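Local structure of o-succinylbenzoate synthase (Synechococcus elongatus, 2OZT) at residues V141-P144 and E145-Q148; L166-N169 and G170-D173; F181-L184 and D185-N189. The protein catalyses the dehydration of 2-succinyl-6-hydroxy-2,4-cyclohexadiene-1-carboxylate to 2-succinylbenzoate, a metal-dependent step in the synthesis of phylloquinone. All coordinates share one frame; numbering follows the deposited sequence.

In the fold
The three contacts follow one another along the barrel domain of this member of the mandelate racemase/muconate lactonizing enzyme family. Interaction 1 starts helix 144-157, interaction 2 leads from strand 163-167 toward helix 174-187, and interaction 3 ends that helix. At interaction 2, Asp167 OD1 is 2.5 Å from the sodium ion, and the side chains of Asn169 and Lys138, probably the proton donor, are about 4 Å apart. The centres of interactions 1 and 2 are 12 Å apart. Interaction 3 lies farther out, the side chain of Phe181 about 12 Å from the ion; it meets interaction 1 at Gln148 OE1 and Trp183 CD1 (3.3 Å), and interaction 2 at Leu166 CD1 and Leu184 CD2 (4.1 Å).

Interaction 1. Residues V141-P144 and E145-Q148; sequences VMSP and EEEQ
The flat carboxylate of Glu147 receives two successive backbone N-H groups of the loop, Val141 and Met142, from the same face of its plane. Val141 N, 2.9 Å from Glu147 OE2, arrives on the syn side and 18° out of plane. Met142 N, 2.8 Å from the same OE2, comes from above the plane, 55° out. The carboxylate of Glu146 is used differently: Ser143 OG meets the anti lone pair of Glu146 OE1 at 2.8 Å, and Ser143 N makes a longer bond to that oxygen from above the plane. Ser143 OG lies between its backbone N and carbonyl carbon (chi1 70°) and accepts from Glu146 N at 3.2 Å. Glu146 N to Ser143 OG and Ser143 N to Glu146 OE1 form a capping box, with Ser143 as N-cap. The selenomethionine Met142 bends at its far end, bringing CE to 3.4 Å from Glu146 CB, the side chains crossing at about a right angle. Backbone bonds from Glu147 N to Ser143 O and Gln148 N to Pro144 O begin the helical pattern. Glu147 OE1 accepts from Gly140 N. The arrangement joins strand 134-138 to helix 144-157, with Pro144, Glu147 and Gln148 touching Trp180 of the adjacent helix 174-187.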
loop_
_atom_site.group_PDB
_atom_site.type_symbol
_atom_site.label_atom_id
_atom_site.label_comp_id
_atom_site.label_asym_id
_atom_site.label_seq_id
_atom_site.Cartn_x
_atom_site.Cartn_y
_atom_site.Cartn_z
ATOM N N VAL A 141 20.748 1.748 -2.257
ATOM C CA VAL A 141 21.099 1.858 -3.686
ATOM C C VAL A 141 22.574 2.186 -3.858
ATOM O O VAL A 141 23.235 1.575 -4.705
ATOM C CB VAL A 141 20.226 2.941 -4.367
ATOM C CG1 VAL A 141 20.688 3.216 -5.815
ATOM C CG2 VAL A 141 18.746 2.539 -4.342
HETATM N N MSE A 142 23.060 3.178 -3.111
HETATM C CA MSE A 142 24.493 3.539 -3.138
HETATM C C MSE A 142 25.150 2.880 -1.934
HETATM O O MSE A 142 24.496 2.148 -1.197
HETATM C CB MSE A 142 24.678 5.053 -3.069
HETATM C CG MSE A 142 23.837 5.833 -4.083
HETATM SE SE MSE A 142 24.254 7.675 -3.972
HETATM C CE MSE A 142 24.385 7.879 -2.070
ATOM N N SER A 143 26.439 3.132 -1.700
ATOM C CA SER A 143 27.086 2.583 -0.500
ATOM C C SER A 143 26.459 3.195 0.753
ATOM O O SER A 143 25.944 4.313 0.692
ATOM C CB SER A 143 28.599 2.849 -0.502
ATOM O OG SER A 143 28.851 4.224 -0.315
ATOM N N PRO A 144 26.491 2.487 1.889
ATOM C CA PRO A 144 26.027 3.075 3.136
ATOM C C PRO A 144 26.664 4.401 3.479
ATOM O O PRO A 144 25.994 5.306 3.947
ATOM C CB PRO A 144 26.360 1.996 4.195
ATOM C CG PRO A 144 26.331 0.735 3.453
ATOM C CD PRO A 144 26.804 1.049 2.050
ATOM N N GLU A 145 27.965 4.538 3.228
ATOM C CA GLU A 145 28.634 5.750 3.632
ATOM C C GLU A 145 28.175 6.927 2.788
ATOM O O GLU A 145 28.025 8.027 3.315
ATOM C CB GLU A 145 30.148 5.592 3.514
ATOM C CG GLU A 145 30.749 4.610 4.509
ATOM C CD GLU A 145 30.286 3.156 4.334
ATOM O OE1 GLU A 145 30.061 2.683 3.174
ATOM O OE2 GLU A 145 30.145 2.486 5.392
ATOM N N GLU A 146 27.927 6.681 1.507
ATOM C CA GLU A 146 27.449 7.745 0.617
ATOM C C GLU A 146 26.031 8.183 1.013
ATOM O O GLU A 146 25.739 9.377 1.092
ATOM C CB GLU A 146 27.441 7.282 -0.822
ATOM C CG GLU A 146 28.829 7.195 -1.458
ATOM C CD GLU A 146 28.746 6.524 -2.803
ATOM O OE1 GLU A 146 28.652 5.280 -2.853
ATOM O OE2 GLU A 146 28.736 7.246 -3.821
ATOM N N GLU A 147 25.185 7.197 1.288
ATOM C CA GLU A 147 23.813 7.516 1.709
ATOM C C GLU A 147 23.780 8.205 3.062
ATOM O O GLU A 147 22.966 9.090 3.290
ATOM C CB GLU A 147 22.923 6.258 1.658
ATOM C CG GLU A 147 22.686 5.842 0.217
ATOM C CD GLU A 147 21.840 4.583 0.047
ATOM O OE1 GLU A 147 21.663 3.871 1.064
ATOM O OE2 GLU A 147 21.431 4.316 -1.105
ATOM N N GLN A 148 24.685 7.832 3.979
ATOM C CA GLN A 148 24.728 8.468 5.263
ATOM C C GLN A 148 25.149 9.938 5.154
ATOM O O GLN A 148 24.650 10.784 5.857
ATOM C CB GLN A 148 25.613 7.669 6.234
ATOM C CG GLN A 148 24.887 6.428 6.718
ATOM C CD GLN A 148 25.797 5.312 7.218
ATOM O OE1 GLN A 148 27.002 5.489 7.358
ATOM N NE2 GLN A 148 25.201 4.146 7.498
#

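Interaction 2. Residues L166-N169 and G170-D173; sequences LDAN and GSWD. With NA (sodium ion), chain D.
Ala168 and Trp172 meet methyl to ring: Ala168 CB sits over the six-membered ring of the indole, 4.0 Å from its centroid and 12° off the normal. The small angle identifies a CH-pi contact over the face, not at an edge. The Trp172 torsion chi1 of -68° sets CG beside the backbone N, and the indole folds back toward the end of the strand. Beyond this pair the ring stacks with Trp180 and touches Val139 and Pro198.

The carbonyl of Ala168 is held by two donors of Ser171. Ser171 OG, 2.7 Å from Ala168 O, lies in the carbonyl plane on a lone pair, while Ser171 N, 2.9 Å from the same oxygen, stands 51° above that plane. The second bond closes a type I' beta turn from Ala168 to Ser171. Asn169 and Gly170, at its centre, both have positive phi, and a beta carbon on Gly170 would run into Asn169 O.

Across the backbone from the indole, the Asp167 carboxylate faces the metal. Its OD1 binds the sodium ion at 2.5 Å and also accepts from Asn169 N at 3.1 Å, with the N-H coming from above the carboxylate plane; this bond makes an Asx turn. Asp167 OD2 forms a salt bridge with Lys136, which probably offsets part of the negative charge gathered at the site. The Asn169 amide approaches the same carboxylate, but its ND2 bond to Asp167 OD2 is weak, and its stronger partner is Glu222.

Asp221 and Glu222 complete the protein ligands of the sodium ion. Asp167, Glu196 and Asp221 bind magnesium, so the stretch carries a metal ligand at the end of a barrel strand, the characteristic metal site of the enolase superfamily.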
loop_
_atom_site.group_PDB
_atom_site.type_symbol
_atom_site.label_atom_id
_atom_site.label_comp_id
_atom_site.label_asym_id
_atom_site.label_seq_id
_atom_site.Cartn_x
_atom_site.Cartn_y
_atom_site.Cartn_z
ATOM N N LEU A 166 12.859 5.905 5.750
ATOM C CA LEU A 166 13.941 5.401 4.901
ATOM C C LEU A 166 13.535 4.035 4.378
ATOM O O LEU A 166 13.347 3.120 5.182
ATOM C CB LEU A 166 15.231 5.268 5.698
ATOM C CG LEU A 166 15.681 6.561 6.358
ATOM C CD1 LEU A 166 16.955 6.278 7.214
ATOM C CD2 LEU A 166 15.907 7.653 5.337
ATOM N N ASP A 167 13.442 3.855 3.069
ATOM C CA ASP A 167 12.960 2.597 2.538
ATOM C C ASP A 167 14.093 1.809 1.903
ATOM O O ASP A 167 14.564 2.177 0.826
ATOM C CB ASP A 167 11.856 2.878 1.514
ATOM C CG ASP A 167 11.077 1.637 1.138
ATOM O OD1 ASP A 167 11.392 0.498 1.602
ATOM O OD2 ASP A 167 10.086 1.742 0.357
ATOM N N ALA A 168 14.468 0.710 2.556
ATOM C CA ALA A 168 15.498 -0.139 2.004
ATOM C C ALA A 168 14.997 -1.202 1.036
ATOM O O ALA A 168 15.816 -1.842 0.327
ATOM C CB ALA A 168 16.280 -0.788 3.129
ATOM N N ASN A 169 13.680 -1.455 1.000
ATOM C CA ASN A 169 13.117 -2.462 0.099
ATOM C C ASN A 169 13.807 -3.809 0.195
ATOM O O ASN A 169 13.946 -4.530 -0.797
ATOM C CB ASN A 169 13.088 -1.969 -1.351
ATOM C CG ASN A 169 12.246 -0.740 -1.505
ATOM O OD1 ASN A 169 12.765 0.362 -1.664
ATOM N ND2 ASN A 169 10.930 -0.920 -1.428
ATOM N N GLY A 170 14.212 -4.163 1.413
ATOM C CA GLY A 170 14.791 -5.479 1.644
ATOM C C GLY A 170 16.190 -5.623 1.057
ATOM O O GLY A 170 16.650 -6.758 0.858
ATOM N N SER A 171 16.875 -4.515 0.766
ATOM C CA SER A 171 18.122 -4.607 0.007
ATOM C C SER A 171 19.393 -4.714 0.849
ATOM O O SER A 171 20.496 -4.895 0.275
ATOM C CB SER A 171 18.236 -3.404 -0.931
ATOM O OG SER A 171 18.440 -2.240 -0.191
ATOM N N TRP A 172 19.305 -4.578 2.165
ATOM C CA TRP A 172 20.527 -4.668 2.984
ATOM C C TRP A 172 20.750 -6.107 3.391
ATOM O O TRP A 172 19.803 -6.849 3.646
ATOM C CB TRP A 172 20.393 -3.840 4.263
ATOM C CG TRP A 172 20.348 -2.377 4.046
ATOM C CD1 TRP A 172 20.885 -1.643 2.999
ATOM C CD2 TRP A 172 19.809 -1.422 4.970
ATOM N NE1 TRP A 172 20.651 -0.301 3.209
ATOM C CE2 TRP A 172 20.006 -0.135 4.413
ATOM C CE3 TRP A 172 19.163 -1.532 6.207
ATOM C CZ2 TRP A 172 19.530 1.022 5.040
ATOM C CZ3 TRP A 172 18.754 -0.391 6.849
ATOM C CH2 TRP A 172 18.944 0.886 6.260
ATOM N N ASP A 173 22.022 -6.510 3.491
ATOM C CA ASP A 173 22.307 -7.741 4.234
ATOM C C ASP A 173 22.343 -7.459 5.738
ATOM O O ASP A 173 22.224 -6.322 6.174
ATOM C CB ASP A 173 23.557 -8.486 3.730
ATOM C CG ASP A 173 24.843 -7.721 3.898
ATOM O OD1 ASP A 173 24.996 -6.887 4.823
ATOM O OD2 ASP A 173 25.765 -8.010 3.089
HETATM NA NA NA D . 9.681 -1.361 1.490
#

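Interaction 3. Residues F181-L184 and D185-N189; sequences FAWL and DRHGN
Trp183 and His187, one turn apart, pack together on the last turn of helix 174-187, the helix of a beta-alpha-beta unit between strands 163-167 and 192-196 in the barrel domain.

The aromatic and CH-pi contacts come first. His187 CB lies over one face of the Trp183 indole, 3.5 Å from the centroid of the six-membered ring and 8° off its normal, which defines a CH-pi contact. The imidazole extends over the five-membered ring, where His187 CD2 comes within 3.3 Å of Trp183 NE1. The two ring planes are inclined at 42°, an oblique pairing. Trp183 CG is anti to the backbone N (chi1 -171°), which swings the indole along the helix toward His187. Leu184 CD2 meets the indole at its edge, in plane. With an alanine here in place of the indole, His187 CB and its imidazole would probably lose the surface they rest on and be freer to turn.

Packing of the Arg186 guanidinium forms a second group. A bend at chi3 folds the chain back so that Ala182 O and Trp183 CA lie over one face of the group. The guanidinium plane is nearly perpendicular to that of the indole, with Arg186 NH2 3.8 Å from Trp183 CD1.

Outside the segments, Trp183 touches Gln148 and Leu151 of helix 144-157, and Phe181 and Leu184 pack on Val195 of strand 192-196. Asp185 OD1 is hydrogen-bonded to Thr215 OG1.

Main-chain hydrogen bonds complete the account. Asp185, Arg186 and His187 donate to Phe181, Ala182 and Trp183 in the i to i-4 pattern. Gly188, the first residue to leave helical geometry, still donates from its N to Leu184 O at 2.8 Å.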
loop_
_atom_site.group_PDB
_atom_site.type_symbol
_atom_site.label_atom_id
_atom_site.label_comp_id
_atom_site.label_asym_id
_atom_site.label_seq_id
_atom_site.Cartn_x
_atom_site.Cartn_y
_atom_site.Cartn_z
ATOM N N PHE A 181 21.740 0.772 11.637
ATOM C CA PHE A 181 21.025 1.099 12.849
ATOM C C PHE A 181 21.927 1.708 13.915
ATOM O O PHE A 181 21.483 2.548 14.672
ATOM C CB PHE A 181 20.219 -0.098 13.367
ATOM C CG PHE A 181 18.961 -0.333 12.559
ATOM C CD1 PHE A 181 17.934 0.599 12.609
ATOM C CD2 PHE A 181 18.824 -1.449 11.757
ATOM C CE1 PHE A 181 16.781 0.421 11.835
ATOM C CE2 PHE A 181 17.688 -1.636 10.993
ATOM C CZ PHE A 181 16.675 -0.689 11.022
ATOM N N ALA A 182 23.187 1.294 13.914
ATOM C CA ALA A 182 24.167 1.861 14.886
ATOM C C ALA A 182 24.446 3.312 14.495
ATOM O O ALA A 182 24.478 4.203 15.365
ATOM C CB ALA A 182 25.423 1.050 14.906
ATOM N N TRP A 183 24.600 3.574 13.193
ATOM C CA TRP A 183 24.769 4.950 12.708
ATOM C C TRP A 183 23.570 5.812 13.062
ATOM O O TRP A 183 23.708 6.963 13.503
ATOM C CB TRP A 183 24.966 4.977 11.192
ATOM C CG TRP A 183 25.352 6.344 10.649
ATOM C CD1 TRP A 183 26.619 6.790 10.421
ATOM C CD2 TRP A 183 24.474 7.397 10.238
ATOM N NE1 TRP A 183 26.588 8.057 9.888
ATOM C CE2 TRP A 183 25.286 8.465 9.782
ATOM C CE3 TRP A 183 23.087 7.553 10.215
ATOM C CZ2 TRP A 183 24.758 9.670 9.328
ATOM C CZ3 TRP A 183 22.550 8.764 9.743
ATOM C CH2 TRP A 183 23.390 9.803 9.300
ATOM N N LEU A 184 22.369 5.263 12.882
ATOM C CA LEU A 184 21.163 6.039 13.152
ATOM C C LEU A 184 21.021 6.361 14.641
ATOM O O LEU A 184 20.514 7.419 15.012
ATOM C CB LEU A 184 19.909 5.317 12.623
ATOM C CG LEU A 184 19.721 5.359 11.106
ATOM C CD1 LEU A 184 18.702 4.311 10.667
ATOM C CD2 LEU A 184 19.254 6.744 10.597
ATOM N N ASP A 185 21.462 5.442 15.485
ATOM C CA ASP A 185 21.487 5.721 16.924
ATOM C C ASP A 185 22.398 6.914 17.241
ATOM O O ASP A 185 22.045 7.775 18.055
ATOM C CB ASP A 185 21.903 4.489 17.710
ATOM C CG ASP A 185 21.792 4.704 19.188
ATOM O OD1 ASP A 185 20.651 4.876 19.671
ATOM O OD2 ASP A 185 22.857 4.746 19.850
ATOM N N ARG A 186 23.555 6.982 16.597
ATOM C CA ARG A 186 24.485 8.088 16.831
ATOM C C ARG A 186 24.082 9.416 16.175
ATOM O O ARG A 186 24.341 10.490 16.739
ATOM C CB ARG A 186 25.890 7.725 16.334
ATOM C CG ARG A 186 26.471 6.437 16.906
ATOM C CD ARG A 186 27.954 6.289 16.573
ATOM N NE ARG A 186 28.201 6.142 15.136
ATOM C CZ ARG A 186 28.309 4.977 14.508
ATOM N NH1 ARG A 186 28.191 3.840 15.184
ATOM N NH2 ARG A 186 28.526 4.947 13.203
ATOM N N HIS A 187 23.489 9.349 14.983
ATOM C CA HIS A 187 23.370 10.510 14.084
ATOM C C HIS A 187 21.942 10.818 13.645
ATOM O O HIS A 187 21.676 11.816 12.947
ATOM C CB HIS A 187 24.223 10.280 12.838
ATOM C CG HIS A 187 25.676 10.094 13.134
ATOM N ND1 HIS A 187 26.461 11.105 13.644
ATOM C CD2 HIS A 187 26.484 9.018 13.002
ATOM C CE1 HIS A 187 27.691 10.657 13.822
ATOM N NE2 HIS A 187 27.734 9.394 13.438
ATOM N N GLY A 188 21.038 9.926 14.007
ATOM C CA GLY A 188 19.642 10.113 13.741
ATOM C C GLY A 188 19.042 11.226 14.574
ATOM O O GLY A 188 19.696 11.877 15.387
ATOM N N ASN A 189 17.750 11.384 14.408
ATOM C CA ASN A 189 17.165 12.665 14.529
ATOM C C ASN A 189 15.675 12.434 14.730
ATOM O O ASN A 189 15.131 11.472 14.205
ATOM C CB ASN A 189 17.438 13.331 13.179
ATOM C CG ASN A 189 16.993 14.750 13.126
ATOM O OD1 ASN A 189 15.812 15.033 13.255
ATOM N ND2 ASN A 189 17.940 15.668 12.901
#